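PDB 6MBF: GphF Dehydratase 1 from Archangium violaceum, which probably dehydrates a polyketide intermediate bound to the gephyronic acid synthase, and is linked to the olefin rearrangement (enoyl isomerisation) of that pathway. Local coordinates for residues G13-D18 and G22-T27; R96-S99 and F104-H107. One frame throughout, in Å; residues are numbered along the deposited sequence.

Contact 1: G13-D18 and G22-T27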
ATOM      1  N   GLY A  13      -7.481   7.002 -12.411  1.00 22.47           N
ATOM      2  CA  GLY A  13      -8.147   7.305 -13.668  1.00 23.45           C
ATOM      3  C   GLY A  13      -8.242   8.804 -13.847  1.00 27.61           C
ATOM      4  O   GLY A  13      -7.271   9.532 -13.611  1.00 34.53           O
ATOM      5  N   ARG A  14      -9.420   9.282 -14.236  1.00 20.54           N
ATOM      6  CA  ARG A  14      -9.630  10.695 -14.507  1.00 23.36           C
ATOM      7  C   ARG A  14     -10.713  11.249 -13.593  1.00 22.44           C
ATOM      8  O   ARG A  14     -11.641  10.533 -13.194  1.00 19.92           O
ATOM      9  CB  ARG A  14     -10.023  10.923 -15.974  1.00 24.34           C
ATOM     10  CG  ARG A  14     -11.224  10.105 -16.414  1.00 28.93           C
ATOM     11  CD  ARG A  14     -11.574  10.361 -17.873  1.00 48.56           C
ATOM     12  NE  ARG A  14     -12.078  11.717 -18.060  1.00 54.31           N
ATOM     13  CZ  ARG A  14     -13.368  12.032 -18.107  1.00 35.07           C
ATOM     14  NH1 ARG A  14     -14.295  11.087 -18.001  1.00 36.51           N
ATOM     15  NH2 ARG A  14     -13.729  13.297 -18.269  1.00 33.06           N
ATOM     16  N   ARG A  15     -10.593  12.534 -13.257  1.00 20.31           N
ATOM     17  CA  ARG A  15     -11.664  13.185 -12.519  1.00 18.71           C
ATOM     18  C   ARG A  15     -12.836  13.452 -13.457  1.00 21.47           C
ATOM     19  O   ARG A  15     -12.655  13.988 -14.555  1.00 21.53           O
ATOM     20  CB  ARG A  15     -11.194  14.490 -11.879  1.00 20.81           C
ATOM     21  CG  ARG A  15     -12.241  15.066 -10.939  1.00 21.87           C
ATOM     22  CD  ARG A  15     -11.752  16.294 -10.209  1.00 23.07           C
ATOM     23  NE  ARG A  15     -12.873  16.979  -9.575  1.00 26.35           N
ATOM     24  CZ  ARG A  15     -12.844  18.241  -9.165  1.00 27.26           C
ATOM     25  NH1 ARG A  15     -11.745  18.966  -9.324  1.00 31.38           N
ATOM     26  NH2 ARG A  15     -13.924  18.783  -8.616  1.00 28.90           N
ATOM     27  N   VAL A  16     -14.032  13.062 -13.029  1.00 18.99           N
ATOM     28  CA  VAL A  16     -15.236  13.283 -13.829  1.00 19.12           C
ATOM     29  C   VAL A  16     -15.964  14.492 -13.256  1.00 23.11           C
ATOM     30  O   VAL A  16     -15.647  14.922 -12.140  1.00 21.05           O
ATOM     31  CB  VAL A  16     -16.131  12.034 -13.847  1.00 21.72           C
ATOM     32  CG1 VAL A  16     -15.385  10.855 -14.474  1.00 21.00           C
ATOM     33  CG2 VAL A  16     -16.637  11.710 -12.434  1.00 21.69           C
ATOM     34  N   PRO A  17     -16.927  15.085 -13.966  1.00 23.33           N
ATOM     35  CA  PRO A  17     -17.693  16.188 -13.370  1.00 23.57           C
ATOM     36  C   PRO A  17     -18.300  15.772 -12.040  1.00 17.46           C
ATOM     37  O   PRO A  17     -18.761  14.638 -11.877  1.00 22.62           O
ATOM     38  CB  PRO A  17     -18.773  16.476 -14.420  1.00 24.80           C
ATOM     39  CG  PRO A  17     -18.156  16.066 -15.695  1.00 27.57           C
ATOM     40  CD  PRO A  17     -17.329  14.839 -15.363  1.00 26.27           C
ATOM     41  N   ASP A  18     -18.266  16.692 -11.073  1.00 21.60           N
ATOM     42  CA  ASP A  18     -18.799  16.451  -9.742  1.00 22.80           C
ATOM     43  C   ASP A  18     -20.205  15.860  -9.842  1.00 25.55           C
ATOM     44  O   ASP A  18     -21.102  16.507 -10.406  1.00 24.15           O
ATOM     45  CB  ASP A  18     -18.851  17.745  -8.929  1.00 22.04           C
ATOM     46  CG  ASP A  18     -17.478  18.228  -8.485  1.00 22.11           C
ATOM     47  OD1 ASP A  18     -16.469  17.565  -8.803  1.00 24.65           O
ATOM     48  OD2 ASP A  18     -17.419  19.289  -7.816  1.00 24.01           O
ATOM     49  N   GLY A  22     -20.418  19.558  -4.277  1.00 29.29           N
ATOM     50  CA  GLY A  22     -19.513  19.215  -3.199  1.00 28.59           C
ATOM     51  C   GLY A  22     -19.031  17.779  -3.196  1.00 36.15           C
ATOM     52  O   GLY A  22     -18.235  17.413  -2.324  1.00 37.77           O
ATOM     53  N   ALA A  23     -19.478  16.957  -4.136  1.00 31.10           N
ATOM     54  CA  ALA A  23     -19.080  15.557  -4.216  1.00 25.66           C
ATOM     55  C   ALA A  23     -18.116  15.391  -5.378  1.00 25.10           C
ATOM     56  O   ALA A  23     -18.465  15.686  -6.527  1.00 29.57           O
ATOM     57  CB  ALA A  23     -20.296  14.648  -4.390  1.00 25.03           C
ATOM     58  N   ARG A  24     -16.915  14.904  -5.086  1.00 20.63           N
ATOM     59  CA  ARG A  24     -15.884  14.717  -6.093  1.00 18.17           C
ATOM     60  C   ARG A  24     -15.765  13.244  -6.442  1.00 16.65           C
ATOM     61  O   ARG A  24     -16.026  12.370  -5.610  1.00 20.23           O
ATOM     62  CB  ARG A  24     -14.534  15.227  -5.583  1.00 22.85           C
ATOM     63  CG  ARG A  24     -14.604  16.541  -4.814  1.00 33.46           C
ATOM     64  CD  ARG A  24     -14.794  17.718  -5.745  1.00 42.55           C
ATOM     65  NE  ARG A  24     -14.302  18.966  -5.162  1.00 46.31           N
ATOM     66  CZ  ARG A  24     -15.077  19.903  -4.620  1.00 56.07           C
ATOM     67  NH1 ARG A  24     -16.392  19.741  -4.589  1.00 50.18           N
ATOM     68  NH2 ARG A  24     -14.536  21.007  -4.119  1.00 54.42           N
ATOM     69  N   CYS A  25     -15.329  12.965  -7.669  1.00 17.98           N
ATOM     70  CA  CYS A  25     -15.276  11.580  -8.112  1.00 19.42           C
ATOM     71  C   CYS A  25     -14.200  11.390  -9.170  1.00 22.84           C
ATOM     72  O   CYS A  25     -14.074  12.194 -10.100  1.00 20.66           O
ATOM     73  CB  CYS A  25     -16.634  11.126  -8.652  1.00 19.54           C
ATOM     74  SG  CYS A  25     -16.698   9.371  -9.148  1.00 26.15           S
ATOM     75  N   PHE A  26     -13.425  10.316  -9.011  1.00 18.39           N
ATOM     76  CA  PHE A  26     -12.500   9.838 -10.026  1.00 18.02           C
ATOM     77  C   PHE A  26     -12.958   8.458 -10.481  1.00 18.65           C
ATOM     78  O   PHE A  26     -13.494   7.676  -9.688  1.00 20.27           O
ATOM     79  CB  PHE A  26     -11.050   9.729  -9.499  1.00 18.34           C
ATOM     80  CG  PHE A  26     -10.456  11.035  -9.021  1.00 20.99           C
ATOM     81  CD1 PHE A  26      -9.662  11.804  -9.861  1.00 22.35           C
ATOM     82  CD2 PHE A  26     -10.662  11.468  -7.719  1.00 22.43           C
ATOM     83  CE1 PHE A  26      -9.108  13.001  -9.413  1.00 21.25           C
ATOM     84  CE2 PHE A  26     -10.113  12.664  -7.267  1.00 26.01           C
ATOM     85  CZ  PHE A  26      -9.331  13.424  -8.119  1.00 23.66           C
ATOM     86  N   THR A  27     -12.734   8.145 -11.751  1.00 18.32           N
ATOM     87  CA  THR A  27     -13.033   6.792 -12.200  1.00 17.94           C
ATOM     88  C   THR A  27     -12.045   6.367 -13.273  1.00 25.14           C
ATOM     89  O   THR A  27     -11.530   7.186 -14.041  1.00 24.14           O
ATOM     90  CB  THR A  27     -14.470   6.668 -12.720  1.00 23.95           C
ATOM     91  OG1 THR A  27     -14.795   5.283 -12.887  1.00 39.31           O
ATOM     92  CG2 THR A  27     -14.613   7.379 -14.054  1.00 24.18           C
TER
HETATM   93  O   HOH W   1     -15.390  15.266  -9.382  1.00 20.44           O
HETATM   94  O   HOH W   2     -19.508  20.695  -7.129  1.00 34.46           O
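Ala23 O lies 3.2 Å from Asp18 CB, beside the base of the side chain, while water 2 donates to Asp18 OD2 and accepts from Gly22 N. Arg24 runs beside Asp18 in the same direction. Its NH1 is 3.4 Å from Asp18 OD2, but the oxygen sits well out of the guanidinium plane, so charge alone links them. The guanidinium of Arg15 lies nearly parallel to that of Arg24, the planes 16° apart, and Arg15 NH2 comes within 3.5 Å of Arg24 NE. The carboxylate probably offsets these like charges: Arg15 NH2 donates to the syn lone pair of Asp18 OD1 at 2.8 Å, with OD1 near the guanidinium plane of Arg15. Without the carboxylate of Asp18, as with an alanine here, the two neighbouring guanidinium groups would probably lack their shared counter-charge and Arg15 would be freer to turn.

Cys25 N donates to water 1, which also accepts from Arg15 NE and lies near Val16 O and Asp18 OD1, while Cys25 O takes the N-H of Val16 N at 3.1 Å. Cys25 CB packs on Val16 CG2. These segments form a beta hairpin of the HotDog-clan dehydratase fold, with 14-15 as an outermost strand within this chain. Phe26 faces Arg15 in a non-hydrogen-bonded antiparallel pair. Arg15 CG, anti to the backbone N (chi1 -171°), lies over one ring face near the rim, and Leu65 of helix 52-65 touches both side chains. Thr27 closes the register with Arg14: two 3.0 Å backbone bonds, Arg14 N to Thr27 O and Thr27 N to Arg14 O. Thr27 OG1 bonds to Leu95 O, whereas its CG2 meets Val16 CG1 at 3.6 Å.

Contact 2: R96-S99 and F104-H107; sequences RLRS and FEIH
Arg98 grips Glu105 side-on, NE at 2.8 Å and NH2 at 2.7 Å from the same oxygen, OE1. OE1 lies in the guanidinium plane, yet both nitrogens reach it from one face of the carboxylate, whose plane is turned 58° from that of the guanidinium. The chain of Arg98, extended from CG to NE, runs alongside Glu105; OE2 is held by Arg122 of strand 121-131. Water 3 joins Arg96 NE, Glu105 O and His107 ND1. Above the imidazole, Arg96 NH2 stands 3.4 Å from His107 CG, over one face, and a bend at chi3 (75°) turns its guanidinium there; Glu117 pairs with Arg96 NH1. Four backbone bonds of 2.9 Å, N of each residue to O of the other in the pairs Arg96-His107 and Arg98-Glu105, fix the antiparallel hairpin register.

On the opposite face, toward helix 52-65 of this HotDog-family region, Leu97 CD1 meets Ile106 CG1 at 3.9 Å and CD2 meets Phe104 CB at 4.0 Å. The two faces thus differ in chemistry: one is largely apolar, while on the other Glu105, between Arg98 and Arg122, is likely to stay ionised.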
ATOM      1  N   ARG A  96     -13.356   3.334  -8.712  1.00 18.54           N
ATOM      2  CA  ARG A  96     -13.945   4.633  -8.419  1.00 19.12           C
ATOM      3  C   ARG A  96     -13.483   5.095  -7.051  1.00 20.40           C
ATOM      4  O   ARG A  96     -13.558   4.333  -6.087  1.00 19.68           O
ATOM      5  CB  ARG A  96     -15.476   4.559  -8.455  1.00 19.60           C
ATOM      6  CG  ARG A  96     -16.200   5.860  -8.131  1.00 24.34           C
ATOM      7  CD  ARG A  96     -17.714   5.645  -8.088  1.00 23.80           C
ATOM      8  NE  ARG A  96     -18.133   4.944  -6.875  1.00 19.90           N
ATOM      9  CZ  ARG A  96     -19.342   4.421  -6.682  1.00 22.93           C
ATOM     10  NH1 ARG A  96     -20.271   4.509  -7.629  1.00 28.99           N
ATOM     11  NH2 ARG A  96     -19.621   3.804  -5.547  1.00 22.91           N
ATOM     12  N   LEU A  97     -12.996   6.331  -6.970  1.00 18.73           N
ATOM     13  CA  LEU A  97     -12.778   6.995  -5.691  1.00 14.94           C
ATOM     14  C   LEU A  97     -13.718   8.188  -5.641  1.00 17.12           C
ATOM     15  O   LEU A  97     -13.668   9.057  -6.517  1.00 20.08           O
ATOM     16  CB  LEU A  97     -11.323   7.432  -5.514  1.00 20.62           C
ATOM     17  CG  LEU A  97     -10.965   8.038  -4.145  1.00 15.71           C
ATOM     18  CD1 LEU A  97      -9.479   7.795  -3.817  1.00 16.90           C
ATOM     19  CD2 LEU A  97     -11.275   9.548  -4.040  1.00 15.49           C
ATOM     20  N   ARG A  98     -14.566   8.226  -4.624  1.00 18.00           N
ATOM     21  CA  ARG A  98     -15.467   9.344  -4.414  1.00 17.62           C
ATOM     22  C   ARG A  98     -15.127  10.007  -3.088  1.00 23.77           C
ATOM     23  O   ARG A  98     -14.669   9.354  -2.146  1.00 19.97           O
ATOM     24  CB  ARG A  98     -16.936   8.896  -4.445  1.00 17.62           C
ATOM     25  CG  ARG A  98     -17.372   8.044  -3.279  1.00 25.50           C
ATOM     26  CD  ARG A  98     -18.780   7.497  -3.498  1.00 24.70           C
ATOM     27  NE  ARG A  98     -19.309   6.867  -2.289  1.00 29.95           N
ATOM     28  CZ  ARG A  98     -20.420   6.140  -2.268  1.00 42.41           C
ATOM     29  NH1 ARG A  98     -21.101   5.954  -3.388  1.00 30.06           N
ATOM     30  NH2 ARG A  98     -20.845   5.595  -1.135  1.00 47.02           N
ATOM     31  N   SER A  99     -15.352  11.311  -3.024  1.00 19.06           N
ATOM     32  CA  SER A  99     -14.942  12.095  -1.874  1.00 16.95           C
ATOM     33  C   SER A  99     -15.984  13.165  -1.601  1.00 23.25           C
ATOM     34  O   SER A  99     -16.556  13.735  -2.533  1.00 25.29           O
ATOM     35  CB  SER A  99     -13.576  12.752  -2.112  1.00 22.31           C
ATOM     36  OG  SER A  99     -13.160  13.488  -0.979  1.00 36.05           O
ATOM     37  N   PHE A 104     -13.090   9.816   1.875  1.00 17.40           N
ATOM     38  CA  PHE A 104     -13.046   9.149   0.582  1.00 21.47           C
ATOM     39  C   PHE A 104     -13.536   7.714   0.723  1.00 19.77           C
ATOM     40  O   PHE A 104     -13.508   7.116   1.806  1.00 16.60           O
ATOM     41  CB  PHE A 104     -11.639   9.172  -0.040  1.00 20.56           C
ATOM     42  CG  PHE A 104     -10.676   8.207   0.599  1.00 21.76           C
ATOM     43  CD1 PHE A 104     -10.544   6.910   0.114  1.00 18.10           C
ATOM     44  CD2 PHE A 104      -9.894   8.598   1.675  1.00 18.39           C
ATOM     45  CE1 PHE A 104      -9.663   6.022   0.704  1.00 19.34           C
ATOM     46  CE2 PHE A 104      -9.008   7.714   2.267  1.00 17.07           C
ATOM     47  CZ  PHE A 104      -8.899   6.422   1.784  1.00 18.89           C
ATOM     48  N   GLU A 105     -14.011   7.179  -0.399  1.00 15.31           N
ATOM     49  CA  GLU A 105     -14.378   5.776  -0.520  1.00 16.90           C
ATOM     50  C   GLU A 105     -13.898   5.253  -1.864  1.00 17.36           C
ATOM     51  O   GLU A 105     -13.951   5.962  -2.873  1.00 18.59           O
ATOM     52  CB  GLU A 105     -15.891   5.554  -0.422  1.00 17.57           C
ATOM     53  CG  GLU A 105     -16.538   5.962   0.875  1.00 21.14           C
ATOM     54  CD  GLU A 105     -18.014   5.622   0.867  1.00 32.51           C
ATOM     55  OE1 GLU A 105     -18.815   6.468   0.424  1.00 37.58           O
ATOM     56  OE2 GLU A 105     -18.365   4.491   1.265  1.00 30.71           O
ATOM     57  N   ILE A 106     -13.446   4.003  -1.878  1.00 18.15           N
ATOM     58  CA  ILE A 106     -12.988   3.347  -3.093  1.00 15.34           C
ATOM     59  C   ILE A 106     -13.861   2.125  -3.334  1.00 17.55           C
ATOM     60  O   ILE A 106     -14.009   1.274  -2.444  1.00 18.53           O
ATOM     61  CB  ILE A 106     -11.498   2.973  -3.001  1.00 17.20           C
ATOM     62  CG1 ILE A 106     -10.661   4.247  -2.824  1.00 15.28           C
ATOM     63  CG2 ILE A 106     -11.064   2.171  -4.230  1.00 18.26           C
ATOM     64  CD1 ILE A 106      -9.140   3.987  -2.735  1.00 17.83           C
ATOM     65  N   HIS A 107     -14.454   2.057  -4.525  1.00 19.20           N
ATOM     66  CA  HIS A 107     -15.338   0.977  -4.943  1.00 20.40           C
ATOM     67  C   HIS A 107     -14.875   0.429  -6.287  1.00 14.50           C
ATOM     68  O   HIS A 107     -14.180   1.105  -7.051  1.00 17.77           O
ATOM     69  CB  HIS A 107     -16.795   1.442  -5.114  1.00 16.29           C
ATOM     70  CG  HIS A 107     -17.511   1.760  -3.838  1.00 19.38           C
ATOM     71  ND1 HIS A 107     -17.267   2.904  -3.105  1.00 17.93           N
ATOM     72  CD2 HIS A 107     -18.510   1.108  -3.197  1.00 21.92           C
ATOM     73  CE1 HIS A 107     -18.070   2.930  -2.056  1.00 21.20           C
ATOM     74  NE2 HIS A 107     -18.835   1.852  -2.088  1.00 20.75           N
TER
HETATM   75  O   HOH W   3     -16.330   5.049  -4.560  1.00 21.82           O

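Contact 1 closes before contact 2 opens along the chain, and their centres lie 9 Å apart on one side of the protein. Each is a beta hairpin, and the two are joined because strands 23-30 and 93-100 are antiparallel neighbours: Phe26 N lies 2.8 Å from Leu97 O, and Arg24 N equally far from Ser99 O, both probable hydrogen bonds. Cys25 SG also packs on Arg96 CG. The strand order is therefore 14-15, 23-30, 93-100, 103-109, running inward from an exposed edge to a buried pairing. Helix 52-65, which falls between the hairpins in sequence, touches side chains of both, consistent with the HotDog fold, whose antiparallel sheet wraps around a central helix.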